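Local coordinates for gamma-butyrobetaine hydroxylase-like N-terminal domain-containing protein (Acidithiobacillus ferrooxidans, PDB 3LUU) that is of unknown function but binds a zinc ion and belongs to the DUF971 (gamma-butyrobetaine hydroxylase-like N-terminal) family, at residues 37-42 with 81-86; 64-69 with 77-82. All coordinates share one frame; numbering follows the deposited sequence. Where two conformers were deposited one is given.

Interaction 1 (37-42 with 81-86); sequences HLRVEC and FSDGHN. With ZN (zinc ion), chain B.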
ATOM      1  N   HIS A  37       7.860  -2.917   0.600  1.00 15.37           N
ATOM      2  CA  HIS A  37       7.848  -1.519   1.036  1.00 15.50           C
ATOM      3  C   HIS A  37       6.630  -1.215   1.900  1.00 14.91           C
ATOM      4  O   HIS A  37       6.757  -0.654   2.994  1.00 15.02           O
ATOM      5  CB  HIS A  37       7.923  -0.623  -0.199  1.00 14.95           C
ATOM      6  CG  HIS A  37       8.157   0.825   0.086  1.00 16.90           C
ATOM      7  ND1 HIS A  37       8.055   1.786  -0.894  1.00 18.36           N
ATOM      8  CD2 HIS A  37       8.507   1.476   1.214  1.00 18.43           C
ATOM      9  CE1 HIS A  37       8.325   2.967  -0.378  1.00 21.61           C
ATOM     10  NE2 HIS A  37       8.592   2.807   0.898  1.00 16.44           N
ATOM     11  N   LEU A  38       5.464  -1.654   1.444  1.00 14.82           N
ATOM     12  CA  LEU A  38       4.230  -1.466   2.203  1.00 14.49           C
ATOM     13  C   LEU A  38       4.318  -2.124   3.601  1.00 14.59           C
ATOM     14  O   LEU A  38       3.920  -1.549   4.625  1.00 15.97           O
ATOM     15  CB  LEU A  38       3.033  -2.019   1.406  1.00 15.71           C
ATOM     16  CG  LEU A  38       2.639  -1.252   0.136  1.00 15.77           C
ATOM     17  CD1 LEU A  38       1.790  -2.145  -0.748  1.00 12.57           C
ATOM     18  CD2 LEU A  38       1.902   0.036   0.482  1.00 16.38           C
ATOM     19  N   ARG A  39       4.868  -3.325   3.640  1.00 14.88           N
ATOM     20  CA  ARG A  39       5.000  -4.028   4.898  1.00 15.68           C
ATOM     21  C   ARG A  39       5.967  -3.330   5.847  1.00 15.18           C
ATOM     22  O   ARG A  39       5.675  -3.185   7.037  1.00 13.67           O
ATOM     23  CB  ARG A  39       5.406  -5.488   4.632  1.00 12.68           C
ATOM     24  CG  ARG A  39       5.577  -6.359   5.871  1.00 16.67           C
ATOM     25  CD  ARG A  39       4.328  -6.432   6.702  1.00 18.66           C
ATOM     26  NE  ARG A  39       4.586  -7.085   7.970  1.00 20.04           N
ATOM     27  CZ  ARG A  39       4.955  -6.472   9.094  1.00 28.36           C
ATOM     28  NH1 ARG A  39       5.116  -5.163   9.143  1.00 22.84           N
ATOM     29  NH2 ARG A  39       5.174  -7.182  10.189  1.00 28.49           N
ATOM     30  N   VAL A  40       7.127  -2.910   5.354  1.00 17.30           N
ATOM     31  CA  VAL A  40       8.111  -2.324   6.275  1.00 17.68           C
ATOM     32  C   VAL A  40       7.705  -0.922   6.701  1.00 19.25           C
ATOM     33  O   VAL A  40       8.149  -0.458   7.730  1.00 16.95           O
ATOM     34  CB  VAL A  40       9.562  -2.386   5.745  1.00 20.56           C
ATOM     35  CG1 VAL A  40       9.939  -3.848   5.404  1.00 18.26           C
ATOM     36  CG2 VAL A  40       9.744  -1.551   4.566  1.00 20.11           C
ATOM     37  N   GLU A  41       6.872  -0.254   5.907  1.00 20.19           N
ATOM     38  CA  GLU A  41       6.241   1.051   6.280  1.00 26.87           C
ATOM     39  C   GLU A  41       4.818   0.931   6.821  1.00 29.23           C
ATOM     40  O   GLU A  41       4.113   1.920   6.878  1.00 33.45           O
ATOM     41  CB  GLU A  41       6.095   1.933   5.041  1.00 29.28           C
ATOM     42  CG  GLU A  41       7.350   2.191   4.290  1.00 31.83           C
ATOM     43  CD  GLU A  41       8.030   3.400   4.779  1.00 37.32           C
ATOM     44  OE1 GLU A  41       7.843   3.669   5.983  1.00 29.56           O
ATOM     45  OE2 GLU A  41       8.709   4.071   3.956  1.00 23.32           O
ATOM     46  N   CYS A  42       4.370  -0.269   7.149  1.00 34.75           N
ATOM     47  CA  CYS A  42       3.022  -0.487   7.659  1.00 41.06           C
ATOM     48  C   CYS A  42       2.760   0.382   8.896  1.00 47.50           C
ATOM     49  O   CYS A  42       3.410   0.157   9.911  1.00 48.92           O
ATOM     50  CB  CYS A  42       2.858  -1.968   8.003  1.00 41.45           C
ATOM     51  SG  CYS A  42       1.236  -2.415   8.621  1.00 50.55           S
ATOM     52  N   PHE A  81      -1.257  -9.080   5.284  1.00 17.23           N
ATOM     53  CA  PHE A  81       0.029  -9.569   4.831  1.00 17.71           C
ATOM     54  C   PHE A  81       0.210 -11.055   5.142  1.00 18.90           C
ATOM     55  O   PHE A  81      -0.466 -11.623   6.014  1.00 16.34           O
ATOM     56  CB  PHE A  81       1.162  -8.760   5.478  1.00 15.68           C
ATOM     57  CG  PHE A  81       1.205  -7.311   5.052  1.00 15.52           C
ATOM     58  CD1 PHE A  81       1.817  -6.943   3.862  1.00 13.35           C
ATOM     59  CD2 PHE A  81       0.689  -6.319   5.867  1.00 13.86           C
ATOM     60  CE1 PHE A  81       1.886  -5.597   3.478  1.00 10.36           C
ATOM     61  CE2 PHE A  81       0.746  -4.976   5.492  1.00 15.47           C
ATOM     62  CZ  PHE A  81       1.351  -4.626   4.285  1.00 16.56           C
ATOM     63  N   SER A  82       1.130 -11.672   4.408  1.00 18.94           N
ATOM     64  CA  SER A  82       1.361 -13.107   4.494  1.00 18.83           C
ATOM     65  C   SER A  82       2.125 -13.536   5.769  1.00 21.47           C
ATOM     66  O   SER A  82       2.143 -14.712   6.099  1.00 22.99           O
ATOM     67  CB  SER A  82       2.060 -13.575   3.223  1.00 18.08           C
ATOM     68  OG  SER A  82       3.361 -13.044   3.149  1.00 15.78           O
ATOM     69  N   ASP A  83       2.746 -12.595   6.482  1.00 22.36           N
ATOM     70  CA  ASP A  83       3.330 -12.885   7.800  1.00 25.15           C
ATOM     71  C   ASP A  83       2.319 -12.782   8.986  1.00 28.88           C
ATOM     72  O   ASP A  83       2.744 -12.854  10.126  1.00 36.04           O
ATOM     73  CB  ASP A  83       4.595 -12.039   8.046  1.00 21.75           C
ATOM     74  CG  ASP A  83       4.325 -10.537   8.035  1.00 25.13           C
ATOM     75  OD1 ASP A  83       3.241 -10.098   7.611  1.00 22.61           O
ATOM     76  OD2 ASP A  83       5.190  -9.784   8.487  1.00 30.20           O
ATOM     77  N   GLY A  84       1.004 -12.667   8.719  1.00 33.54           N
ATOM     78  CA  GLY A  84      -0.073 -12.581   9.769  1.00 34.05           C
ATOM     79  C   GLY A  84      -0.498 -11.146  10.136  1.00 33.63           C
ATOM     80  O   GLY A  84      -1.546 -10.893  10.777  1.00 31.18           O
ATOM     81  N   HIS A  85       0.320 -10.191   9.712  1.00 33.26           N
ATOM     82  CA  HIS A  85       0.077  -8.819  10.097  0.50 32.61           C
ATOM     83  C   HIS A  85      -1.030  -8.227   9.214  1.00 32.38           C
ATOM     84  O   HIS A  85      -1.065  -8.383   7.999  1.00 27.51           O
ATOM     85  CB  HIS A  85       1.398  -8.059  10.190  0.50 32.46           C
ATOM     86  CG  HIS A  85       2.290  -8.598  11.271  0.50 33.26           C
ATOM     87  ND1 HIS A  85       2.232  -8.151  12.575  0.50 36.05           N
ATOM     88  CD2 HIS A  85       3.196  -9.606  11.260  0.50 25.75           C
ATOM     89  CE1 HIS A  85       3.100  -8.827  13.309  0.50 36.55           C
ATOM     90  NE2 HIS A  85       3.697  -9.716  12.534  0.50 36.80           N
ATOM     91  N   ASN A  86      -1.986  -7.618   9.876  1.00 35.17           N
ATOM     92  CA  ASN A  86      -3.282  -7.318   9.243  1.00 39.45           C
ATOM     93  C   ASN A  86      -3.952  -6.117   9.834  1.00 42.29           C
ATOM     94  O   ASN A  86      -5.047  -5.743   9.421  1.00 42.99           O
ATOM     95  CB  ASN A  86      -4.229  -8.520   9.381  1.00 38.02           C
TER
HETATM   96 ZN    ZN B 101       9.429   4.242   2.076  1.00 24.27          ZN
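R39 of helix 35-40 meets F81 by a CH-pi contact and D83 by a salt bridge, fastening the helix to the type I beta turn F81-G84 at the end of strand 76-81. The aliphatic part of the arginine lies on the phenylalanine: CD sits over the ring centre of F81, 3.7 Å from the centroid and 14° off the normal. L38 CB and C42 SG reach other parts of the same ring, the sulfur obliquely at 4.1 Å from F81 CE2, so a large flat apolar residue suits this buried place. Beyond CD the chain turns polar. With CG anti to the backbone N (chi1 -180°) and a bend at chi2, R39 brings NE to D83, where OD2 receives it on its syn lone pair at 2.8 Å. K61 is a second cationic partner of the carboxylate. Replacing R39 by alanine would probably cost D83 its salt bridge to the helix, leaving K61 as a remaining basic partner, and open a gap over the F81 ring. H37 NE2 within the helix and E41 OE2 just past its end each bind the zinc ion at 2.0 Å, together with the C-terminal residue E101. The grip of R39 on D83 is completed by a weak hydrogen bond from R39 NH2 to D83 OD2, 3.1 Å long.

Interaction 2 (64-69 with 77-82); sequences VSVVEV and VQLHFS
V77 meets V69 across the antiparallel hairpin of strands 66-72 and 76-81, CG1 of V77 lying 3.8 Å from CG1 of V69. Q78 extends its side chain so that OE1 accepts a weak hydrogen bond from NE2 of H80, two residues along the same strand. L79 pairs with V69 in a non-hydrogen-bonded position. The two side chains lie side by side and point the same way, with L79 CD2 3.7 Å from V69 CG2, and branched apolar residues suit this face, since L79 packs between V69 and F90 of the neighbouring strand 89-91. H80 is the pivot of the pairing. Its N-H runs almost straight to the carbonyl of E68 (2.9 Å from N to O, 179° at the hydrogen), while its own O takes the N-H of V67 at 2.7 Å and, weakly, that of E68. The V67 rotamer, with CG1 anti to the carbonyl carbon (chi1 -62°), places CG2 between N and the carbonyl carbon, where it packs tightly against H80 O at 3.1 Å. F81 returns to the face of V66 and V69; V66 CG2 approaches CE1 of its ring at 3.5 Å, and V64 CG1 touches CB of F81. S82 ends the segment with two bonds to S65: its N donates to S65 O in the carbonyl plane, and its OG accepts the S65 N-H at 2.9 Å and 172°. A small hydroxyl residue suits this place, since OG can fold back to meet a backbone N-H where the strand pairing ends. The two residues V67 and E68 set against the single H80 are the mark of a classic beta bulge, here in an antiparallel beta hairpin.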
ATOM      1  N   VAL A  64       7.440 -11.116   1.887  1.00 19.86           N
ATOM      2  CA  VAL A  64       6.068 -10.924   2.367  1.00 20.01           C
ATOM      3  C   VAL A  64       5.165 -10.496   1.188  1.00 21.49           C
ATOM      4  O   VAL A  64       5.627  -9.818   0.235  1.00 24.93           O
ATOM      5  CB  VAL A  64       6.073  -9.983   3.612  1.00 20.96           C
ATOM      6  CG1 VAL A  64       4.693  -9.697   4.096  1.00 13.53           C
ATOM      7  CG2 VAL A  64       6.933 -10.684   4.769  1.00 24.34           C
ATOM      8  N   SER A  65       3.919 -10.984   1.178  1.00 18.37           N
ATOM      9  CA  SER A  65       2.971 -10.546   0.175  1.00 21.07           C
ATOM     10  C   SER A  65       1.713  -9.959   0.807  1.00 20.00           C
ATOM     11  O   SER A  65       1.430 -10.187   1.971  1.00 15.10           O
ATOM     12  CB  SER A  65       2.624 -11.681  -0.792  1.00 21.70           C
ATOM     13  OG  SER A  65       1.857 -12.664  -0.138  1.00 32.55           O
ATOM     14  N   VAL A  66       0.999  -9.143   0.028  1.00 18.99           N
ATOM     15  CA  VAL A  66      -0.311  -8.658   0.393  1.00 18.95           C
ATOM     16  C   VAL A  66      -1.303  -9.729  -0.066  1.00 18.06           C
ATOM     17  O   VAL A  66      -1.422 -10.042  -1.260  1.00 21.11           O
ATOM     18  CB  VAL A  66      -0.608  -7.288  -0.226  1.00 16.91           C
ATOM     19  CG1 VAL A  66      -2.046  -6.902  -0.000  1.00 19.36           C
ATOM     20  CG2 VAL A  66       0.357  -6.238   0.365  1.00 14.12           C
ATOM     21  N   VAL A  67      -1.972 -10.327   0.899  1.00 15.56           N
ATOM     22  CA  VAL A  67      -2.944 -11.378   0.627  1.00 17.96           C
ATOM     23  C   VAL A  67      -4.341 -10.827   0.365  1.00 19.53           C
ATOM     24  O   VAL A  67      -5.098 -11.428  -0.398  1.00 21.61           O
ATOM     25  CB  VAL A  67      -2.914 -12.460   1.706  1.00 19.14           C
ATOM     26  CG1 VAL A  67      -1.534 -13.106   1.694  1.00 21.59           C
ATOM     27  CG2 VAL A  67      -3.255 -11.918   3.064  1.00 19.99           C
ATOM     28  N   GLU A  68      -4.668  -9.667   0.944  1.00 19.51           N
ATOM     29  CA  GLU A  68      -5.934  -9.020   0.689  1.00 20.55           C
ATOM     30  C   GLU A  68      -5.867  -7.538   0.947  1.00 18.44           C
ATOM     31  O   GLU A  68      -5.097  -7.087   1.767  1.00 19.40           O
ATOM     32  CB  GLU A  68      -7.018  -9.639   1.577  1.00 22.86           C
ATOM     33  CG  GLU A  68      -8.390  -9.535   0.937  1.00 36.53           C
ATOM     34  CD  GLU A  68      -9.441 -10.358   1.641  1.00 46.74           C
ATOM     35  OE1 GLU A  68      -9.107 -11.092   2.606  1.00 58.08           O
ATOM     36  OE2 GLU A  68     -10.617 -10.252   1.221  1.00 62.47           O
ATOM     37  N   VAL A  69      -6.679  -6.800   0.208  1.00 18.41           N
ATOM     38  CA  VAL A  69      -6.791  -5.352   0.281  1.00 15.29           C
ATOM     39  C   VAL A  69      -8.280  -5.092   0.540  1.00 17.92           C
ATOM     40  O   VAL A  69      -9.121  -5.466  -0.283  1.00 14.73           O
ATOM     41  CB  VAL A  69      -6.359  -4.697  -1.052  1.00 17.67           C
ATOM     42  CG1 VAL A  69      -6.645  -3.216  -1.034  1.00 17.34           C
ATOM     43  CG2 VAL A  69      -4.864  -4.974  -1.351  1.00 16.29           C
ATOM     44  N   VAL A  77      -7.342   1.867   3.076  1.00 16.71           N
ATOM     45  CA  VAL A  77      -7.423   0.429   2.862  1.00 17.96           C
ATOM     46  C   VAL A  77      -6.661  -0.285   3.999  1.00 18.92           C
ATOM     47  O   VAL A  77      -5.659   0.215   4.526  1.00 20.46           O
ATOM     48  CB  VAL A  77      -6.840  -0.100   1.487  1.00 18.17           C
ATOM     49  CG1 VAL A  77      -7.834   0.096   0.348  1.00 22.28           C
ATOM     50  CG2 VAL A  77      -5.410   0.462   1.182  1.00 19.59           C
ATOM     51  N   GLN A  78      -7.156  -1.460   4.348  1.00 16.76           N
ATOM     52  CA  GLN A  78      -6.505  -2.334   5.288  1.00 17.10           C
ATOM     53  C   GLN A  78      -5.775  -3.358   4.424  1.00 15.46           C
ATOM     54  O   GLN A  78      -6.391  -4.014   3.558  1.00 15.64           O
ATOM     55  CB  GLN A  78      -7.553  -3.034   6.135  1.00 16.14           C
ATOM     56  CG  GLN A  78      -6.995  -3.962   7.200  1.00 18.37           C
ATOM     57  CD  GLN A  78      -8.076  -4.810   7.877  1.00 23.38           C
ATOM     58  OE1 GLN A  78      -9.015  -5.338   7.227  1.00 26.01           O
ATOM     59  NE2 GLN A  78      -7.925  -4.987   9.173  1.00 30.73           N
ATOM     60  N   LEU A  79      -4.483  -3.517   4.650  1.00 14.08           N
ATOM     61  CA  LEU A  79      -3.721  -4.534   3.915  1.00 13.43           C
ATOM     62  C   LEU A  79      -3.493  -5.729   4.845  1.00 15.13           C
ATOM     63  O   LEU A  79      -3.127  -5.561   6.012  1.00 16.16           O
ATOM     64  CB  LEU A  79      -2.401  -3.986   3.388  1.00 14.72           C
ATOM     65  CG  LEU A  79      -2.422  -2.767   2.477  1.00 17.57           C
ATOM     66  CD1 LEU A  79      -1.044  -2.545   1.907  1.00 19.52           C
ATOM     67  CD2 LEU A  79      -3.498  -2.903   1.398  1.00 16.07           C
ATOM     68  N   HIS A  80      -3.782  -6.927   4.354  1.00 14.17           N
ATOM     69  CA  HIS A  80      -3.479  -8.167   5.076  1.00 15.84           C
ATOM     70  C   HIS A  80      -2.239  -8.794   4.450  1.00 17.46           C
ATOM     71  O   HIS A  80      -2.190  -9.013   3.234  1.00 18.23           O
ATOM     72  CB  HIS A  80      -4.644  -9.146   5.013  1.00 15.06           C
ATOM     73  CG  HIS A  80      -5.892  -8.622   5.632  1.00 23.35           C
ATOM     74  ND1 HIS A  80      -6.375  -9.092   6.831  1.00 32.98           N
ATOM     75  CD2 HIS A  80      -6.729  -7.637   5.244  1.00 24.72           C
ATOM     76  CE1 HIS A  80      -7.471  -8.428   7.144  1.00 31.00           C
ATOM     77  NE2 HIS A  80      -7.711  -7.545   6.197  1.00 27.13           N
ATOM     78  N   PHE A  81      -1.257  -9.080   5.284  1.00 17.23           N
ATOM     79  CA  PHE A  81       0.029  -9.569   4.831  1.00 17.71           C
ATOM     80  C   PHE A  81       0.210 -11.055   5.142  1.00 18.90           C
ATOM     81  O   PHE A  81      -0.466 -11.623   6.014  1.00 16.34           O
ATOM     82  CB  PHE A  81       1.162  -8.760   5.478  1.00 15.68           C
ATOM     83  CG  PHE A  81       1.205  -7.311   5.052  1.00 15.52           C
ATOM     84  CD1 PHE A  81       1.817  -6.943   3.862  1.00 13.35           C
ATOM     85  CD2 PHE A  81       0.689  -6.319   5.867  1.00 13.86           C
ATOM     86  CE1 PHE A  81       1.886  -5.597   3.478  1.00 10.36           C
ATOM     87  CE2 PHE A  81       0.746  -4.976   5.492  1.00 15.47           C
ATOM     88  CZ  PHE A  81       1.351  -4.626   4.285  1.00 16.56           C
ATOM     89  N   SER A  82       1.130 -11.672   4.408  1.00 18.94           N
ATOM     90  CA  SER A  82       1.361 -13.107   4.494  1.00 18.83           C
ATOM     91  C   SER A  82       2.125 -13.536   5.769  1.00 21.47           C
ATOM     92  O   SER A  82       2.143 -14.712   6.099  1.00 22.99           O
ATOM     93  CB  SER A  82       2.060 -13.575   3.223  1.00 18.08           C
ATOM     94  OG  SER A  82       3.361 -13.044   3.149  1.00 15.78           O
TER

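Overall arrangement
Interactions 1 and 2 are centred about 7 Å apart and share F81 and S82, where strand 76-81 runs out into its turn. F81 is common to both: its ring packs against R39 of helix 35-40 in interaction 1 and against V66 of the hairpin in interaction 2. V64 adds a second bridge, with CG1 3.9 Å from CG of R39 and 3.8 Å from OD1 of D83. The helix is thus set against the bulged hairpin on the side that bears F81, while H37 of the helix and E41 just after it bind the zinc ion, about 12 Å from the F81 side chain. Interaction 2 makes no direct contact with the metal and is connected to it by way of helix 35-40.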